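Local coordinates for thiamine-binding periplasmic protein (Escherichia coli, PDB 2QRY) that binds thiamine, thiamine phosphate and thiamine diphosphate with high affinity in the periplasm and serves the ThiBPQ ABC transporter in thiamine import, at residues L83-D86 / N87-D91. Sequence-based numbering, arbitrary orientation.
Sequences LGLD and NNLLD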
ATOM      1  N   LEU A  83      -8.407   0.896   8.227  1.00 20.57           N
ATOM      2  CA  LEU A  83      -7.581  -0.153   7.630  1.00 19.86           C
ATOM      3  C   LEU A  83      -6.973   0.319   6.302  1.00 19.28           C
ATOM      4  O   LEU A  83      -7.691   0.694   5.384  1.00 20.01           O
ATOM      5  CB  LEU A  83      -8.426  -1.407   7.402  1.00 18.58           C
ATOM      6  CG  LEU A  83      -7.744  -2.659   6.836  1.00 19.27           C
ATOM      7  CD1 LEU A  83      -8.455  -3.911   7.366  1.00 15.73           C
ATOM      8  CD2 LEU A  83      -7.745  -2.620   5.311  1.00 15.38           C
ATOM      9  N   GLY A  84      -5.651   0.309   6.202  1.00 17.27           N
ATOM     10  CA  GLY A  84      -5.046   0.745   4.963  1.00 16.20           C
ATOM     11  C   GLY A  84      -3.988   1.825   5.076  1.00 15.13           C
ATOM     12  O   GLY A  84      -3.594   2.392   4.069  1.00 15.23           O
ATOM     13  N   LEU A  85      -3.549   2.150   6.285  1.00 16.23           N
ATOM     14  CA  LEU A  85      -2.482   3.134   6.426  1.00 17.35           C
ATOM     15  C   LEU A  85      -1.258   2.249   6.298  1.00 17.85           C
ATOM     16  O   LEU A  85      -1.400   1.057   6.082  1.00 17.64           O
ATOM     17  CB  LEU A  85      -2.497   3.779   7.807  1.00 17.57           C
ATOM     18  CG  LEU A  85      -3.707   4.614   8.210  1.00 19.80           C
ATOM     19  CD1 LEU A  85      -3.483   5.170   9.613  1.00 19.48           C
ATOM     20  CD2 LEU A  85      -3.909   5.749   7.220  1.00 17.50           C
ATOM     21  N   ASP A  86      -0.057   2.801   6.403  1.00 20.20           N
ATOM     22  CA  ASP A  86       1.110   1.932   6.326  1.00 22.26           C
ATOM     23  C   ASP A  86       2.277   2.441   7.155  1.00 22.88           C
ATOM     24  O   ASP A  86       2.175   3.465   7.828  1.00 22.54           O
ATOM     25  CB  ASP A  86       1.532   1.675   4.867  1.00 21.78           C
ATOM     26  CG  ASP A  86       2.251   2.850   4.228  1.00 23.94           C
ATOM     27  OD1 ASP A  86       2.561   3.840   4.931  1.00 24.96           O
ATOM     28  OD2 ASP A  86       2.519   2.770   3.004  1.00 23.48           O
ATOM     29  N   ASN A  87       3.376   1.698   7.110  1.00 23.75           N
ATOM     30  CA  ASN A  87       4.575   2.012   7.874  1.00 24.76           C
ATOM     31  C   ASN A  87       5.091   3.444   7.736  1.00 23.98           C
ATOM     32  O   ASN A  87       5.672   3.981   8.674  1.00 25.42           O
ATOM     33  CB  ASN A  87       5.686   1.022   7.503  1.00 23.15           C
ATOM     34  CG  ASN A  87       6.030   1.067   6.031  1.00 23.53           C
ATOM     35  OD1 ASN A  87       5.156   0.936   5.175  1.00 22.22           O
ATOM     36  ND2 ASN A  87       7.306   1.249   5.727  1.00 23.43           N
ATOM     37  N   ASN A  88       4.879   4.063   6.583  1.00 23.86           N
ATOM     38  CA  ASN A  88       5.354   5.425   6.365  1.00 24.72           C
ATOM     39  C   ASN A  88       4.491   6.499   7.016  1.00 25.73           C
ATOM     40  O   ASN A  88       4.896   7.660   7.091  1.00 26.99           O
ATOM     41  CB  ASN A  88       5.456   5.719   4.864  1.00 25.51           C
ATOM     42  CG  ASN A  88       6.435   4.805   4.157  1.00 26.54           C
ATOM     43  OD1 ASN A  88       7.568   4.618   4.606  1.00 26.17           O
ATOM     44  ND2 ASN A  88       6.006   4.237   3.037  1.00 28.29           N
ATOM     45  N   LEU A  89       3.310   6.128   7.492  1.00 25.16           N
ATOM     46  CA  LEU A  89       2.416   7.108   8.094  1.00 25.34           C
ATOM     47  C   LEU A  89       2.255   6.952   9.599  1.00 26.56           C
ATOM     48  O   LEU A  89       1.530   7.727  10.218  1.00 25.64           O
ATOM     49  CB  LEU A  89       1.036   7.016   7.447  1.00 23.67           C
ATOM     50  CG  LEU A  89       0.899   7.275   5.946  1.00 24.77           C
ATOM     51  CD1 LEU A  89      -0.486   6.832   5.487  1.00 19.42           C
ATOM     52  CD2 LEU A  89       1.125   8.760   5.657  1.00 23.54           C
ATOM     53  N   LEU A  90       2.919   5.954  10.184  1.00 27.92           N
ATOM     54  CA  LEU A  90       2.810   5.692  11.623  1.00 28.88           C
ATOM     55  C   LEU A  90       3.005   6.904  12.534  1.00 29.84           C
ATOM     56  O   LEU A  90       2.148   7.208  13.361  1.00 31.04           O
ATOM     57  CB  LEU A  90       3.797   4.605  12.045  1.00 28.49           C
ATOM     58  CG  LEU A  90       3.653   3.217  11.421  1.00 29.55           C
ATOM     59  CD1 LEU A  90       4.685   2.280  12.055  1.00 31.41           C
ATOM     60  CD2 LEU A  90       2.245   2.683  11.636  1.00 28.22           C
ATOM     61  N   ASP A  91       4.131   7.587  12.388  1.00 29.74           N
ATOM     62  CA  ASP A  91       4.427   8.748  13.214  1.00 31.11           C
ATOM     63  C   ASP A  91       3.312   9.781  13.090  1.00 31.07           C
ATOM     64  O   ASP A  91       2.780  10.272  14.090  1.00 30.26           O
ATOM     65  CB  ASP A  91       5.752   9.369  12.772  1.00 33.82           C
ATOM     66  CG  ASP A  91       6.398  10.197  13.860  1.00 37.56           C
ATOM     67  OD1 ASP A  91       6.946   9.596  14.810  1.00 38.98           O
ATOM     68  OD2 ASP A  91       6.359  11.446  13.768  1.00 39.68           O
TER
HETATM   69  O   HOH W   1       3.822   4.884   1.672  1.00 21.43           O
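D86 holds N88 with its side chain and L89 with its backbone carbonyl. Its OD1 accepts N88 N at 2.9 Å, a bent bond (135° at the hydrogen) that arrives from above the carboxylate plane. The backbone bond, L89 N to D86 O over 2.9 Å, is straighter at the hydrogen (162°), though L89 N stands above the carbonyl plane. With chi1 at 76°, the D86 carboxylate sits between its own N and carbonyl carbon, which brings OD1 within reach of the backbone N of N88, two residues on. OD2 has two partners of its own: Q246 NE2 and a water that donates to D86 OD2 at 2.8 Å and accepts from N88 ND2 at 2.7 Å, linking the carboxylate to the N88 amide, whose planes are nearly perpendicular. N88 OD1 is taken by the Y244 hydroxyl. Apolar packing adjoins the carboxylate: L89 CG lies 3.9 Å from D86 OD1, and L89 CD1 meets L85 CD2 at 4.0 Å, the two leucines crossing nearly at right angles. L168 packs against L89 as well. Here an Asx turn overlies a type I beta turn, leading strand 81-86 into helix 90-96; D86 touches T165, a thiamine-binding residue, and the bound thiamin phosphate lies about 7 Å from the D86 side chain.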